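Local coordinates for protein Hpr(Ser) kinase (Coxiella burnetii, PDB 3TQF) that probably binds ATP and acts as a kinase/phosphatase that attaches phosphate to a serine of the carrier protein HPr and removes it again, at residues N10-I14 against S33-I37; G40-V44 against D87-Q92. One frame throughout, in Å; residues are numbered along the deposited sequence.

Contact 1 and contact 2 follow one another along the chain and meet at the same sheet, their centres about 8 Å apart. Contact 1 (10-14 with 33-37) is core: all six touching residues are buried, and helix 29-38 covers strand 10-14 through side chains alone. Contact 2 (40-44 with 87-92) lies further out, about 12 Å from the centre of the chain, and is held mainly by backbone and amide hydrogen bonds. Strands 10-14 and 42-45 are antiparallel neighbours, with Phe11 O 2.8 Å from Val44 N. Ile37 also ties the two together, since its CD1 meets Leu12 in contact 1 and packs on Leu43 of contact 2.

Contact 1. Residues N10-I14 against S33-I37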
loop_
_atom_site.group_PDB
_atom_site.type_symbol
_atom_site.label_atom_id
_atom_site.label_comp_id
_atom_site.label_asym_id
_atom_site.label_seq_id
_atom_site.Cartn_x
_atom_site.Cartn_y
_atom_site.Cartn_z
ATOM N N ASN A 10 11.390 14.047 -10.600
ATOM C CA ASN A 10 10.559 14.491 -9.488
ATOM C C ASN A 10 11.477 14.780 -8.314
ATOM O O ASN A 10 12.486 14.105 -8.142
ATOM C CB ASN A 10 9.524 13.435 -9.105
ATOM C CG ASN A 10 8.601 13.074 -10.255
ATOM O OD1 ASN A 10 8.472 13.819 -11.222
ATOM N ND2 ASN A 10 7.959 11.917 -10.153
ATOM N N PHE A 11 11.128 15.781 -7.512
ATOM C CA PHE A 11 11.961 16.199 -6.393
ATOM C C PHE A 11 11.123 16.265 -5.133
ATOM O O PHE A 11 10.178 17.042 -5.049
ATOM C CB PHE A 11 12.601 17.560 -6.699
ATOM C CG PHE A 11 13.714 17.950 -5.762
ATOM C CD1 PHE A 11 14.642 17.024 -5.317
ATOM C CD2 PHE A 11 13.855 19.265 -5.362
ATOM C CE1 PHE A 11 15.671 17.397 -4.467
ATOM C CE2 PHE A 11 14.884 19.651 -4.513
ATOM C CZ PHE A 11 15.793 18.713 -4.064
ATOM N N LEU A 12 11.473 15.426 -4.162
ATOM C CA LEU A 12 10.738 15.316 -2.908
ATOM C C LEU A 12 11.702 15.493 -1.741
ATOM O O LEU A 12 12.893 15.197 -1.863
ATOM C CB LEU A 12 10.074 13.942 -2.814
ATOM C CG LEU A 12 9.166 13.538 -3.981
ATOM C CD1 LEU A 12 9.227 12.054 -4.228
ATOM C CD2 LEU A 12 7.736 13.983 -3.722
ATOM N N VAL A 13 11.189 15.982 -0.614
ATOM C CA VAL A 13 11.945 15.963 0.626
ATOM C C VAL A 13 11.481 14.744 1.417
ATOM O O VAL A 13 10.293 14.620 1.727
ATOM C CB VAL A 13 11.751 17.248 1.444
ATOM C CG1 VAL A 13 12.564 17.184 2.734
ATOM C CG2 VAL A 13 12.156 18.464 0.620
ATOM N N ILE A 14 12.420 13.839 1.705
ATOM C CA ILE A 14 12.148 12.607 2.431
ATOM C C ILE A 14 13.158 12.442 3.553
ATOM O O ILE A 14 14.351 12.306 3.300
ATOM C CB ILE A 14 12.271 11.375 1.527
ATOM C CG1 ILE A 14 11.386 11.515 0.285
ATOM C CG2 ILE A 14 11.905 10.122 2.305
ATOM C CD1 ILE A 14 11.571 10.388 -0.737
ATOM N N SER A 33 5.145 9.710 -5.870
ATOM C CA SER A 33 5.178 11.005 -5.185
ATOM C C SER A 33 3.967 11.144 -4.273
ATOM O O SER A 33 4.116 11.414 -3.087
ATOM C CB SER A 33 5.216 12.166 -6.183
ATOM O OG SER A 33 6.480 12.261 -6.822
ATOM N N LEU A 34 2.779 10.926 -4.828
ATOM C CA LEU A 34 1.541 11.006 -4.060
ATOM C C LEU A 34 1.605 10.125 -2.814
ATOM O O LEU A 34 1.330 10.587 -1.711
ATOM C CB LEU A 34 0.337 10.600 -4.925
ATOM C CG LEU A 34 -1.059 10.896 -4.348
ATOM C CD1 LEU A 34 -1.264 12.386 -4.150
ATOM C CD2 LEU A 34 -2.159 10.325 -5.237
ATOM N N ALA A 35 1.982 8.863 -2.992
ATOM C CA ALA A 35 2.076 7.920 -1.875
ATOM C C ALA A 35 3.062 8.401 -0.808
ATOM O O ALA A 35 2.779 8.310 0.384
ATOM C CB ALA A 35 2.463 6.543 -2.371
ATOM N N LEU A 36 4.206 8.927 -1.239
ATOM C CA LEU A 36 5.178 9.494 -0.310
ATOM C C LEU A 36 4.621 10.716 0.432
ATOM O O LEU A 36 4.878 10.878 1.625
ATOM C CB LEU A 36 6.475 9.844 -1.037
ATOM C CG LEU A 36 7.316 8.631 -1.454
ATOM C CD1 LEU A 36 8.372 9.033 -2.460
ATOM C CD2 LEU A 36 7.959 7.973 -0.246
ATOM N N ILE A 37 3.852 11.560 -0.259
ATOM C CA ILE A 37 3.176 12.690 0.400
ATOM C C ILE A 37 2.227 12.172 1.485
ATOM O O ILE A 37 2.137 12.749 2.566
ATOM C CB ILE A 37 2.350 13.579 -0.592
ATOM C CG1 ILE A 37 3.211 14.135 -1.734
ATOM C CG2 ILE A 37 1.686 14.742 0.148
ATOM C CD1 ILE A 37 4.487 14.800 -1.285
#
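The side-chain amide of Asn10 presents one face obliquely to Ser33: OG lies well above the amide plane, 3.7 Å from ND2, a polar neighbour that is not a hydrogen bond. OD1 of the same amide accepts a hydrogen bond from the backbone N of Asp47, which accounts for the carbonyl end. Leu12 fills the middle of the interface with both its methyls. Leu12 CD1 meets Leu36 CD1 at 3.6 Å, the two side chains crossing at about a right angle. Leu12 CD2 lies against Ser33 and, 4.1 Å away, Ile37 CD1. Helix 29-38 thus rests on strand 10-14 as in an alpha/beta layer, the segment axes 10.0 Å apart and running nearly parallel at 19°. Strand 17-23, next to 10-14 in the sheet, leads into this helix by a loop that resembles a Walker A P-loop; the side chain of Asn10 is about 5 Å from a bound phosphate, probably from the crystallisation liquor but consistent with a nucleotide pocket at this end. At the other end of the strand, Ile14 approaches Leu36 with its delta carbon, CD1 to CD1 3.9 Å, again nearly perpendicular. Its CG1 stands beside the backbone N (chi1 -54°) and the chain is extended beyond (chi2 174°), which carries CD1 to the helix although the CB itself does not point there. His41 touches both Ile14 and Leu36.

Contact 2. Residues G40-V44 against D87-Q92; sequences GHQLV and DAVVNQ
Gln42 NE2 donates to Asp87 O over 2.7 Å, an almost straight bond (170° at the hydrogen). The acceptor lies close to the plane of the glutamine amide, whereas NE2 is tilted moderately from the carbonyl plane of Asp87. With CG beside the backbone N (chi1 -66°) and the chain extended beyond it, the Gln42 side chain reaches the short 3-10 turn in the loop after helix 80-84. Two backbone bonds continue the grip on the next residue: Leu43 N gives its hydrogen to Ala88 O at 3.0 Å, and Val90 N gives one to Leu43 O at 2.9 Å. Leu43 therefore bonds to the residues before and after Val89, the signature of a parallel bridge, and the alpha carbons of Leu43 and Val89 are 4.8 Å apart. Weaker CA-H...O contacts flank these bonds; in the straightest, Val44 CA faces Val90 O at 3.5 Å and 167°.

Further out, Val90 CG2 as modelled stands above the plane of the Gln42 amide but off to the side, beyond OE1 and NE2, 3.9 Å from Gln42 OE1. Val89 leans CG1 against Leu43 O at 3.5 Å and otherwise packs on Val80 and Pro81. Leu43 and Ala88 both pack on Ile37 of helix 29-38 and Val80 of helix 80-84. At the start of segment 40-44, Gly40 closes helix 29-38 with a Schellman motif, its positive phi turning the chain toward strand 42-45. That strand pairs antiparallel with 10-14 along one edge, and on its other edge a single parallel bridge ties the loop before strand 92-102 to the mixed sheet of the HPr kinase C-terminal domain.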
loop_
_atom_site.group_PDB
_atom_site.type_symbol
_atom_site.label_atom_id
_atom_site.label_comp_id
_atom_site.label_asym_id
_atom_site.label_seq_id
_atom_site.Cartn_x
_atom_site.Cartn_y
_atom_site.Cartn_z
ATOM N N GLY A 40 3.621 11.407 4.807
ATOM C CA GLY A 40 4.061 12.565 5.590
ATOM C C GLY A 40 5.280 13.288 5.039
ATOM O O GLY A 40 5.823 14.175 5.701
ATOM N N HIS A 41 5.709 12.925 3.832
ATOM C CA HIS A 41 6.858 13.563 3.198
ATOM C C HIS A 41 6.379 14.754 2.382
ATOM O O HIS A 41 5.194 15.088 2.420
ATOM C CB HIS A 41 7.626 12.554 2.341
ATOM C CG HIS A 41 8.043 11.332 3.101
ATOM N ND1 HIS A 41 8.748 11.399 4.283
ATOM C CD2 HIS A 41 7.829 10.019 2.865
ATOM C CE1 HIS A 41 8.960 10.179 4.736
ATOM N NE2 HIS A 41 8.412 9.323 3.895
ATOM N N GLN A 42 7.288 15.405 1.661
ATOM C CA GLN A 42 6.974 16.673 1.013
ATOM C C GLN A 42 7.338 16.691 -0.462
ATOM O O GLN A 42 8.314 16.076 -0.886
ATOM C CB GLN A 42 7.700 17.820 1.719
ATOM C CG GLN A 42 7.240 18.068 3.138
ATOM C CD GLN A 42 8.101 19.088 3.855
ATOM O OE1 GLN A 42 9.330 19.025 3.803
ATOM N NE2 GLN A 42 7.460 20.027 4.540
ATOM N N LEU A 43 6.542 17.431 -1.228
ATOM C CA LEU A 43 6.782 17.658 -2.648
ATOM C C LEU A 43 7.576 18.945 -2.833
ATOM O O LEU A 43 7.271 19.959 -2.211
ATOM C CB LEU A 43 5.444 17.773 -3.390
ATOM C CG LEU A 43 5.446 18.244 -4.847
ATOM C CD1 LEU A 43 6.199 17.276 -5.745
ATOM C CD2 LEU A 43 4.017 18.420 -5.319
ATOM N N VAL A 44 8.600 18.899 -3.678
ATOM C CA VAL A 44 9.235 20.113 -4.161
ATOM C C VAL A 44 8.711 20.384 -5.566
ATOM O O VAL A 44 8.187 21.468 -5.833
ATOM C CB VAL A 44 10.769 20.027 -4.153
ATOM C CG1 VAL A 44 11.374 21.387 -4.448
ATOM C CG2 VAL A 44 11.259 19.528 -2.815
ATOM N N ASP A 87 1.971 22.436 4.659
ATOM C CA ASP A 87 3.272 21.835 4.991
ATOM C C ASP A 87 3.649 20.629 4.115
ATOM O O ASP A 87 4.737 20.081 4.265
ATOM C CB ASP A 87 3.313 21.425 6.474
ATOM C CG ASP A 87 3.072 22.601 7.423
ATOM O OD1 ASP A 87 3.070 23.768 6.965
ATOM O OD2 ASP A 87 2.881 22.354 8.636
ATOM N N ALA A 88 2.758 20.214 3.216
ATOM C CA ALA A 88 3.026 19.090 2.306
ATOM C C ALA A 88 3.867 19.484 1.087
ATOM O O ALA A 88 4.329 18.619 0.347
ATOM C CB ALA A 88 1.713 18.468 1.844
ATOM N N VAL A 89 4.045 20.788 0.871
ATOM C CA VAL A 89 4.860 21.297 -0.234
ATOM C C VAL A 89 5.924 22.270 0.274
ATOM O O VAL A 89 5.709 23.000 1.241
ATOM C CB VAL A 89 3.996 22.021 -1.287
ATOM C CG1 VAL A 89 4.838 22.417 -2.486
ATOM C CG2 VAL A 89 2.838 21.140 -1.723
ATOM N N VAL A 90 7.069 22.270 -0.402
ATOM C CA VAL A 90 8.194 23.140 -0.074
ATOM C C VAL A 90 8.703 23.777 -1.360
ATOM O O VAL A 90 8.706 23.133 -2.407
ATOM C CB VAL A 90 9.311 22.332 0.638
ATOM C CG1 VAL A 90 10.672 22.647 0.069
ATOM C CG2 VAL A 90 9.269 22.575 2.148
ATOM N N ASN A 91 9.118 25.041 -1.290
ATOM C CA ASN A 91 9.531 25.768 -2.502
ATOM C C ASN A 91 10.960 25.457 -2.968
ATOM O O ASN A 91 11.262 25.589 -4.155
ATOM C CB ASN A 91 9.303 27.284 -2.368
ATOM C CG ASN A 91 10.178 27.936 -1.307
ATOM O OD1 ASN A 91 10.856 27.262 -0.531
ATOM N ND2 ASN A 91 10.160 29.265 -1.270
ATOM N N GLN A 92 11.829 25.049 -2.046
ATOM C CA GLN A 92 13.174 24.602 -2.406
ATOM C C GLN A 92 13.809 23.719 -1.333
ATOM O O GLN A 92 13.328 23.646 -0.205
ATOM C CB GLN A 92 14.087 25.798 -2.705
ATOM C CG GLN A 92 14.166 26.835 -1.603
ATOM C CD GLN A 92 15.280 27.838 -1.829
ATOM O OE1 GLN A 92 15.173 28.731 -2.671
ATOM N NE2 GLN A 92 16.359 27.702 -1.066
#